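Local coordinates for protein beta-methylmalyl-CoA dehydratase (Chloroflexus aurantiacus, PDB 4E3E) that catalyses the reversible dehydration of (2R,3S)-beta-methylmalyl-CoA to mesaconyl-CoA in the glyoxylate assimilation cycle, at residues Ala309-Thr314 against Asp343-Met348; Tyr194-Tyr199 against Leu296-Ile301; Gly41-Leu46 against Leu260-Leu265. All blocks are in the same frame, centred on the assembly; numbering follows the deposited sequence.

Contact 1: Ala309-Thr314 against Asp343-Met348; sequences ALRVRT and DYTVLM
Arg311 sets CG anti to its backbone N (chi1 -176°) and stays extended to NE, which carries its guanidinium across to Asp343. The two charges meet side-on in a salt bridge. NE gives a nearly straight bond to the syn lone pair of Asp343 OD1 (2.9 Å), and Arg311 NH2 reaches Asp343 OD2 at 2.8 Å. One nitrogen per oxygen fixes the rotation of the carboxylate. Asp343 OD2 also accepts a hydrogen bond from a water, which in turn accepts from Arg313 NH2, while Arg313 NH1 pairs with Asp341.

The strands are antiparallel. Leu310 with Val346 and Val312 with Tyr344 form hydrogen-bonded pairs; Val312 N to Tyr344 O is the shortest of these bonds, at 2.7 Å. These four side chains share the other face of the sheet. Tyr344 takes the crowded position between N and carbonyl carbon (chi1 58°), which lays its ring beside Val312; Val312 CB sits over one ring face, 4.2 Å from the centroid. At the ring edge Tyr344 OH shares a 2.6 Å hydrogen bond with Thr314 OG1. Farther along, Leu310 CD1 packs on CE of selenomethionine Met348 at 3.7 Å.

Chemistry thus divides the two faces. One carries a carboxylate flanked by arginines, which would probably keep Asp343 ionised. The other is largely apolar, and the hydroxyl pair of Tyr344 and Thr314 continues to Ser293 OG.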
loop_
_atom_site.group_PDB
_atom_site.type_symbol
_atom_site.label_atom_id
_atom_site.label_comp_id
_atom_site.label_asym_id
_atom_site.label_seq_id
_atom_site.Cartn_x
_atom_site.Cartn_y
_atom_site.Cartn_z
ATOM N N ALA A 309 -14.711 16.170 26.269
ATOM C CA ALA A 309 -13.331 15.745 26.121
ATOM C C ALA A 309 -12.942 14.726 27.177
ATOM O O ALA A 309 -13.420 14.773 28.314
ATOM C CB ALA A 309 -12.390 16.941 26.184
ATOM N N LEU A 310 -12.067 13.809 26.793
ATOM C CA LEU A 310 -11.409 12.927 27.752
ATOM C C LEU A 310 -9.918 13.052 27.555
ATOM O O LEU A 310 -9.424 13.043 26.416
ATOM C CB LEU A 310 -11.818 11.468 27.550
ATOM C CG LEU A 310 -13.286 11.061 27.727
ATOM C CD1 LEU A 310 -13.493 9.640 27.206
ATOM C CD2 LEU A 310 -13.745 11.174 29.176
ATOM N N ARG A 311 -9.205 13.200 28.662
ATOM C CA ARG A 311 -7.759 13.151 28.619
ATOM C C ARG A 311 -7.395 11.698 28.858
ATOM O O ARG A 311 -7.793 11.113 29.869
ATOM C CB ARG A 311 -7.116 14.065 29.665
ATOM C CG ARG A 311 -5.587 14.107 29.559
ATOM C CD ARG A 311 -4.952 15.039 30.584
ATOM N NE ARG A 311 -3.503 15.156 30.374
ATOM C CZ ARG A 311 -2.722 16.064 30.960
ATOM N NH1 ARG A 311 -3.233 16.955 31.805
ATOM N NH2 ARG A 311 -1.423 16.087 30.699
ATOM N N VAL A 312 -6.666 11.117 27.908
ATOM C CA VAL A 312 -6.383 9.688 27.907
ATOM C C VAL A 312 -4.882 9.468 27.910
ATOM O O VAL A 312 -4.149 10.168 27.204
ATOM C CB VAL A 312 -7.006 9.005 26.661
ATOM C CG1 VAL A 312 -6.718 7.492 26.627
ATOM C CG2 VAL A 312 -8.510 9.278 26.579
ATOM N N ARG A 313 -4.430 8.511 28.720
ATOM C CA ARG A 313 -3.098 7.951 28.564
ATOM C C ARG A 313 -3.235 6.579 27.918
ATOM O O ARG A 313 -3.898 5.694 28.471
ATOM C CB ARG A 313 -2.380 7.792 29.908
ATOM C CG ARG A 313 -0.953 7.261 29.761
ATOM C CD ARG A 313 -0.261 6.908 31.100
ATOM N NE ARG A 313 -0.382 7.976 32.098
ATOM C CZ ARG A 313 0.235 9.158 32.044
ATOM N NH1 ARG A 313 1.056 9.467 31.039
ATOM N NH2 ARG A 313 0.019 10.049 33.006
ATOM N N THR A 314 -2.618 6.397 26.752
ATOM C CA THR A 314 -2.496 5.053 26.193
ATOM C C THR A 314 -1.050 4.610 26.295
ATOM O O THR A 314 -0.133 5.320 25.874
ATOM C CB THR A 314 -3.013 4.971 24.759
ATOM O OG1 THR A 314 -4.391 5.419 24.728
ATOM C CG2 THR A 314 -2.928 3.544 24.237
ATOM N N ASP A 343 -0.085 10.662 25.958
ATOM C CA ASP A 343 -1.068 11.383 26.758
ATOM C C ASP A 343 -1.705 12.391 25.813
ATOM O O ASP A 343 -1.029 13.271 25.283
ATOM C CB ASP A 343 -0.321 12.060 27.943
ATOM C CG ASP A 343 -1.148 13.119 28.703
ATOM O OD1 ASP A 343 -2.319 13.463 28.377
ATOM O OD2 ASP A 343 -0.581 13.640 29.680
ATOM N N TYR A 344 -3.007 12.257 25.587
ATOM C CA TYR A 344 -3.673 13.023 24.557
ATOM C C TYR A 344 -5.114 13.242 24.954
ATOM O O TYR A 344 -5.586 12.713 25.969
ATOM C CB TYR A 344 -3.574 12.307 23.188
ATOM C CG TYR A 344 -4.165 10.907 23.169
ATOM C CD1 TYR A 344 -3.574 9.869 23.903
ATOM C CD2 TYR A 344 -5.332 10.620 22.437
ATOM C CE1 TYR A 344 -4.107 8.587 23.902
ATOM C CE2 TYR A 344 -5.875 9.332 22.433
ATOM C CZ TYR A 344 -5.248 8.315 23.170
ATOM O OH TYR A 344 -5.769 7.030 23.179
ATOM N N THR A 345 -5.807 14.034 24.155
ATOM C CA THR A 345 -7.178 14.398 24.436
ATOM C C THR A 345 -8.063 14.057 23.240
ATOM O O THR A 345 -7.793 14.476 22.090
ATOM C CB THR A 345 -7.284 15.892 24.764
ATOM O OG1 THR A 345 -6.492 16.175 25.923
ATOM C CG2 THR A 345 -8.731 16.291 25.043
ATOM N N VAL A 346 -9.122 13.299 23.521
ATOM C CA VAL A 346 -10.064 12.881 22.489
ATOM C C VAL A 346 -11.374 13.631 22.670
ATOM O O VAL A 346 -11.680 14.132 23.762
ATOM C CB VAL A 346 -10.326 11.363 22.535
ATOM C CG1 VAL A 346 -9.037 10.589 22.250
ATOM C CG2 VAL A 346 -10.908 10.955 23.898
ATOM N N LEU A 347 -12.136 13.733 21.593
ATOM C CA LEU A 347 -13.496 14.232 21.667
ATOM C C LEU A 347 -14.425 13.021 21.607
ATOM O O LEU A 347 -14.162 12.085 20.846
ATOM C CB LEU A 347 -13.794 15.189 20.505
ATOM C CG LEU A 347 -12.863 16.393 20.297
ATOM C CD1 LEU A 347 -13.250 17.161 19.039
ATOM C CD2 LEU A 347 -12.869 17.319 21.507
HETATM N N MSE A 348 -15.501 13.041 22.396
HETATM C CA MSE A 348 -16.491 11.949 22.399
HETATM C C MSE A 348 -17.894 12.510 22.516
HETATM O O MSE A 348 -18.129 13.409 23.321
HETATM C CB MSE A 348 -16.186 11.017 23.574
HETATM C CG MSE A 348 -17.199 9.878 23.663
HETATM SE SE MSE A 348 -16.658 8.516 24.995
HETATM C CE MSE A 348 -14.948 7.762 24.319
HETATM O O HOH W 1 0.100 13.097 32.205
#

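Contact 2: Tyr194-Tyr199 against Leu296-Ile301; sequences YLWDDY and LAKMAI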
loop_
_atom_site.group_PDB
_atom_site.type_symbol
_atom_site.label_atom_id
_atom_site.label_comp_id
_atom_site.label_asym_id
_atom_site.label_seq_id
_atom_site.Cartn_x
_atom_site.Cartn_y
_atom_site.Cartn_z
ATOM N N TYR A 194 -21.124 2.944 24.710
ATOM C CA TYR A 194 -20.491 3.786 25.720
ATOM C C TYR A 194 -20.179 5.187 25.207
ATOM O O TYR A 194 -19.427 5.366 24.252
ATOM C CB TYR A 194 -19.235 3.101 26.280
ATOM C CG TYR A 194 -19.557 1.835 27.053
ATOM C CD1 TYR A 194 -20.144 1.899 28.321
ATOM C CD2 TYR A 194 -19.290 0.577 26.518
ATOM C CE1 TYR A 194 -20.449 0.745 29.037
ATOM C CE2 TYR A 194 -19.594 -0.582 27.227
ATOM C CZ TYR A 194 -20.173 -0.490 28.481
ATOM O OH TYR A 194 -20.475 -1.634 29.185
ATOM N N LEU A 195 -20.766 6.180 25.863
ATOM C CA LEU A 195 -20.556 7.584 25.511
ATOM C C LEU A 195 -19.728 8.291 26.592
ATOM O O LEU A 195 -19.303 7.670 27.574
ATOM C CB LEU A 195 -21.906 8.284 25.252
ATOM C CG LEU A 195 -22.689 7.740 24.057
ATOM C CD1 LEU A 195 -24.070 8.389 23.948
ATOM C CD2 LEU A 195 -21.906 7.928 22.759
ATOM N N TRP A 196 -19.481 9.580 26.396
ATOM C CA TRP A 196 -18.658 10.383 27.307
ATOM C C TRP A 196 -19.091 10.228 28.742
ATOM O O TRP A 196 -18.259 10.023 29.634
ATOM C CB TRP A 196 -18.726 11.835 26.855
ATOM C CG TRP A 196 -17.999 12.881 27.673
ATOM C CD1 TRP A 196 -16.655 13.275 27.573
ATOM C CD2 TRP A 196 -18.593 13.781 28.684
ATOM N NE1 TRP A 196 -16.387 14.307 28.453
ATOM C CE2 TRP A 196 -17.509 14.658 29.144
ATOM C CE3 TRP A 196 -19.864 13.923 29.245
ATOM C CZ2 TRP A 196 -17.717 15.632 30.122
ATOM C CZ3 TRP A 196 -20.060 14.911 30.222
ATOM C CH2 TRP A 196 -19.008 15.736 30.656
ATOM N N ASP A 197 -20.401 10.291 28.966
ATOM C CA ASP A 197 -20.988 10.164 30.297
ATOM C C ASP A 197 -20.642 8.851 30.993
ATOM O O ASP A 197 -20.630 8.805 32.216
ATOM C CB ASP A 197 -22.513 10.310 30.231
ATOM C CG ASP A 197 -22.950 11.470 29.345
ATOM O OD1 ASP A 197 -22.638 11.451 28.135
ATOM O OD2 ASP A 197 -23.614 12.396 29.858
ATOM N N ASP A 198 -20.352 7.799 30.226
ATOM C CA ASP A 198 -20.232 6.450 30.786
ATOM C C ASP A 198 -18.819 6.066 31.216
ATOM O O ASP A 198 -18.626 5.058 31.897
ATOM C CB ASP A 198 -20.780 5.405 29.801
ATOM C CG ASP A 198 -22.153 5.767 29.274
ATOM O OD1 ASP A 198 -23.032 6.142 30.080
ATOM O OD2 ASP A 198 -22.352 5.679 28.045
ATOM N N TYR A 199 -17.831 6.860 30.813
ATOM C CA TYR A 199 -16.448 6.591 31.185
ATOM C C TYR A 199 -16.157 7.118 32.590
ATOM O O TYR A 199 -16.673 8.163 32.988
ATOM C CB TYR A 199 -15.496 7.149 30.118
ATOM C CG TYR A 199 -15.468 6.271 28.895
ATOM C CD1 TYR A 199 -16.402 6.439 27.866
ATOM C CD2 TYR A 199 -14.539 5.222 28.788
ATOM C CE1 TYR A 199 -16.396 5.607 26.756
ATOM C CE2 TYR A 199 -14.529 4.382 27.681
ATOM C CZ TYR A 199 -15.450 4.587 26.670
ATOM O OH TYR A 199 -15.432 3.766 25.580
ATOM N N LEU A 296 -7.465 9.689 32.319
ATOM C CA LEU A 296 -6.805 10.619 33.253
ATOM C C LEU A 296 -7.764 11.682 33.769
ATOM O O LEU A 296 -7.689 12.088 34.931
ATOM C CB LEU A 296 -5.618 11.307 32.590
ATOM C CG LEU A 296 -4.481 10.385 32.151
ATOM C CD1 LEU A 296 -3.394 11.188 31.449
ATOM C CD2 LEU A 296 -3.936 9.594 33.336
ATOM N N ALA A 297 -8.673 12.124 32.900
ATOM C CA ALA A 297 -9.557 13.238 33.221
ATOM C C ALA A 297 -10.707 13.292 32.255
ATOM O O ALA A 297 -10.611 12.793 31.114
ATOM C CB ALA A 297 -8.793 14.558 33.176
ATOM N N LYS A 298 -11.790 13.916 32.712
ATOM C CA LYS A 298 -12.959 14.165 31.892
ATOM C C LYS A 298 -13.288 15.646 32.007
ATOM O O LYS A 298 -13.363 16.183 33.121
ATOM C CB LYS A 298 -14.134 13.304 32.373
ATOM C CG LYS A 298 -15.445 13.567 31.647
ATOM C CD LYS A 298 -16.634 12.823 32.267
ATOM C CE LYS A 298 -16.524 11.316 32.123
ATOM N NZ LYS A 298 -17.715 10.623 32.697
HETATM N N MSE A 299 -13.483 16.314 30.873
HETATM C CA MSE A 299 -13.647 17.767 30.880
HETATM C C MSE A 299 -14.793 18.138 29.973
HETATM O O MSE A 299 -14.938 17.561 28.884
HETATM C CB MSE A 299 -12.325 18.445 30.443
HETATM C CG MSE A 299 -11.084 17.579 30.761
HETATM SE SE MSE A 299 -9.413 18.174 29.886
HETATM C CE MSE A 299 -8.067 17.942 31.320
ATOM N N ALA A 300 -15.625 19.083 30.418
ATOM C CA ALA A 300 -16.659 19.674 29.572
ATOM C C ALA A 300 -16.009 20.587 28.534
ATOM O O ALA A 300 -14.951 21.177 28.791
ATOM C CB ALA A 300 -17.645 20.484 30.413
ATOM N N ILE A 301 -16.649 20.710 27.373
ATOM C CA ILE A 301 -16.192 21.626 26.348
ATOM C C ILE A 301 -17.015 22.885 26.532
ATOM O O ILE A 301 -18.252 22.813 26.514
ATOM C CB ILE A 301 -16.379 21.060 24.913
ATOM C CG1 ILE A 301 -15.567 19.760 24.711
ATOM C CG2 ILE A 301 -15.988 22.103 23.869
ATOM C CD1 ILE A 301 -14.090 19.979 24.493
HETATM O O HOH W 2 -20.415 11.968 33.204
#
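Trp196 lies against Lys298 and is the first residue of 194-199 to touch the strand segment 296-301. Its CG is anti to the backbone N (chi1 178°), which swings the indole out toward the strand. The lysine chain crosses one face of the indole obliquely. Lys298 CG lies 3.4 Å from Trp196 NE1, above the rim of the ring system. CD follows over the six-membered ring, 3.9 Å from its centroid, as a CH-pi contact. The charged end is farther off, so any cation-pi attraction is weak at most. The indole NE1 has its hydrogen bond elsewhere, to the backbone O of Ala309 on the next strand.

The backbone of Trp196 also takes part. Its O receives a weak bond from Lys298 NZ at 3.2 Å. At Asp197 the link runs through a water, which accepts from Lys298 NZ and donates weakly to Asp197 O. The carboxylate of Asp197 is engaged instead by the backbone N of Arg351. Asp198 ties the turn to itself: its OD2 accepts from Leu195 N at 2.7 Å in a nearly straight bond, and it also forms a salt bridge with Arg351.

At Tyr199 the backbone O takes a shorter bond from the lysine. Lys298 NZ donates to Tyr199 O at 2.7 Å, in the carbonyl plane. A bend in the lysine chain at chi3 (-66°) turns NZ toward these carbonyls. Lys4 of the second subunit makes a cation-pi contact with the ring of Tyr199.

This surface contact lies away from the annotated substrate sites. One lysine joins the 3-10 turn 196-198 and the following Tyr199 to strand 288-300, so that a connecting loop packs on the antiparallel sheet of a hotdog-clan fold.

Contact 3: Gly41-Leu46 against Leu260-Leu265; sequences GSRFAL and LSFNGL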
loop_
_atom_site.group_PDB
_atom_site.type_symbol
_atom_site.label_atom_id
_atom_site.label_comp_id
_atom_site.label_asym_id
_atom_site.label_seq_id
_atom_site.Cartn_x
_atom_site.Cartn_y
_atom_site.Cartn_z
ATOM N N GLY A 41 -5.170 -0.439 10.365
ATOM C CA GLY A 41 -6.466 -1.077 10.577
ATOM C C GLY A 41 -7.428 -0.254 11.425
ATOM O O GLY A 41 -8.314 -0.812 12.057
ATOM N N SER A 42 -7.282 1.073 11.436
ATOM C CA SER A 42 -8.128 1.877 12.300
ATOM C C SER A 42 -9.603 1.744 11.888
ATOM O O SER A 42 -9.947 1.869 10.708
ATOM C CB SER A 42 -7.692 3.342 12.314
ATOM O OG SER A 42 -8.762 4.174 12.732
ATOM N N ARG A 43 -10.463 1.470 12.864
ATOM C CA ARG A 43 -11.895 1.298 12.581
ATOM C C ARG A 43 -12.772 2.477 12.997
ATOM O O ARG A 43 -13.992 2.376 12.919
ATOM C CB ARG A 43 -12.424 0.008 13.207
ATOM C CG ARG A 43 -11.961 -1.250 12.491
ATOM C CD ARG A 43 -12.766 -2.437 12.978
ATOM N NE ARG A 43 -12.240 -2.906 14.256
ATOM C CZ ARG A 43 -12.979 -3.427 15.231
ATOM N NH1 ARG A 43 -14.294 -3.539 15.084
ATOM N NH2 ARG A 43 -12.398 -3.825 16.358
ATOM N N PHE A 44 -12.168 3.589 13.432
ATOM C CA PHE A 44 -12.955 4.755 13.860
ATOM C C PHE A 44 -13.855 5.238 12.743
ATOM O O PHE A 44 -13.405 5.440 11.609
ATOM C CB PHE A 44 -12.056 5.873 14.403
ATOM C CG PHE A 44 -11.443 5.520 15.728
ATOM C CD1 PHE A 44 -12.174 5.680 16.906
ATOM C CD2 PHE A 44 -10.177 4.933 15.792
ATOM C CE1 PHE A 44 -11.634 5.308 18.132
ATOM C CE2 PHE A 44 -9.629 4.562 17.015
ATOM C CZ PHE A 44 -10.358 4.748 18.192
ATOM N N ALA A 45 -15.137 5.387 13.058
ATOM C CA ALA A 45 -16.149 5.581 12.007
ATOM C C ALA A 45 -16.011 6.896 11.261
ATOM O O ALA A 45 -16.312 6.978 10.055
ATOM C CB ALA A 45 -17.561 5.410 12.563
ATOM N N LEU A 46 -15.545 7.917 11.973
ATOM C CA LEU A 46 -15.370 9.266 11.403
ATOM C C LEU A 46 -14.472 9.254 10.144
ATOM O O LEU A 46 -14.790 9.903 9.155
ATOM C CB LEU A 46 -14.797 10.240 12.461
ATOM C CG LEU A 46 -14.685 11.707 12.018
ATOM C CD1 LEU A 46 -16.064 12.234 11.635
ATOM C CD2 LEU A 46 -14.028 12.574 13.086
ATOM N N LEU A 260 -5.605 0.088 18.029
ATOM C CA LEU A 260 -5.983 -0.896 19.039
ATOM C C LEU A 260 -6.974 -0.353 20.072
ATOM O O LEU A 260 -7.855 -1.085 20.551
ATOM C CB LEU A 260 -4.734 -1.364 19.786
ATOM C CG LEU A 260 -3.680 -2.148 19.016
ATOM C CD1 LEU A 260 -2.438 -2.320 19.876
ATOM C CD2 LEU A 260 -4.221 -3.493 18.542
ATOM N N SER A 261 -6.822 0.924 20.429
ATOM C CA SER A 261 -7.717 1.573 21.390
ATOM C C SER A 261 -9.196 1.564 20.955
ATOM O O SER A 261 -10.081 1.732 21.807
ATOM C CB SER A 261 -7.264 3.008 21.702
ATOM O OG SER A 261 -7.785 3.928 20.746
ATOM N N PHE A 262 -9.460 1.363 19.653
ATOM C CA PHE A 262 -10.851 1.218 19.159
ATOM C C PHE A 262 -11.628 0.191 19.987
ATOM O O PHE A 262 -12.823 0.357 20.228
ATOM C CB PHE A 262 -10.925 0.817 17.678
ATOM C CG PHE A 262 -12.361 0.760 17.131
ATOM C CD1 PHE A 262 -12.998 1.908 16.673
ATOM C CD2 PHE A 262 -13.067 -0.441 17.111
ATOM C CE1 PHE A 262 -14.300 1.865 16.194
ATOM C CE2 PHE A 262 -14.372 -0.500 16.637
ATOM C CZ PHE A 262 -14.993 0.656 16.173
ATOM N N ASN A 263 -10.946 -0.876 20.405
ATOM C CA ASN A 263 -11.532 -1.845 21.300
ATOM C C ASN A 263 -11.563 -1.250 22.703
ATOM O O ASN A 263 -10.641 -1.467 23.498
ATOM C CB ASN A 263 -10.738 -3.173 21.289
ATOM C CG ASN A 263 -11.465 -4.278 22.031
ATOM O OD1 ASN A 263 -12.667 -4.176 22.277
ATOM N ND2 ASN A 263 -10.744 -5.342 22.397
ATOM N N GLY A 264 -12.599 -0.459 22.989
ATOM C CA GLY A 264 -12.788 0.104 24.328
ATOM C C GLY A 264 -12.952 1.610 24.336
ATOM O O GLY A 264 -13.443 2.183 25.326
ATOM N N LEU A 265 -12.527 2.253 23.247
ATOM C CA LEU A 265 -12.701 3.700 23.084
ATOM C C LEU A 265 -13.296 4.060 21.716
ATOM O O LEU A 265 -12.943 5.083 21.138
ATOM C CB LEU A 265 -11.362 4.424 23.312
ATOM C CG LEU A 265 -10.892 4.503 24.770
ATOM C CD1 LEU A 265 -9.408 4.811 24.861
ATOM C CD2 LEU A 265 -11.723 5.519 25.563
#
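Phe262 CG stands anti to the backbone N (chi1 -176°), which sends the ring from helix 250-265 between Arg43 and Phe44. Phe262 CB lies 4.0 Å from Phe44 CZ. From CG onward the ring has Arg43 CB over the centre of one face, 3.7 Å from the centroid and directly on the normal. Phe262 CD1 points at the face of Phe44, 3.9 Å from Phe44 CD1. This is a T-shaped pair with the planes at 83°. Phe262 CD2 sits over the centre of the Arg43 guanidinium, 3.5 Å from Arg43 CZ. Phe262 CE2 meets Arg43 NH1 at 3.4 Å. Phe262 CE1 comes to 3.3 Å from the backbone O of Arg43. With an alanine here, the face of Phe44 would probably lose its edge partner and the Arg43 guanidinium would be able to turn. Phe44 CE1 meets Leu265 O edge-on at 3.3 Å.

Phe44 is the N-cap residue of helix 45-48, and its ring makes a cation-pi contact with Arg258. Asp64, a substrate-binding residue by similarity, is nearby. The contact therefore packs the link between helices 30-40 and 45-48 against residues 260-265 of helix 250-265, beside Gln226 and Thr228 of the second subunit.

Along the chain, contacts 2 and 3 interleave: 41-46, 194-199, 260-265, then 296-301. Contact 1 follows both. Contacts 1 and 2 have centres about 9 Å apart. Contact 1 and segment 296-301 of contact 2 lie in one antiparallel sheet, in which strands 288-300 and 307-318 are neighbours. Probable backbone hydrogen bonds join Arg311 to Leu296 and Ala297, which form a classic beta bulge opposite it. Contact 3 lies about 14 Å from contact 1 and 17 Å from contact 2, centre to centre. Leu265 packs on Val312 and Met348, while Tyr199 OH is hydrogen-bonded to Gly264 O. Helix 250-265 thus touches both contact 1 and the loop of contact 2. Contacts 2 and 3 also touch the second subunit, in keeping with a homodimer.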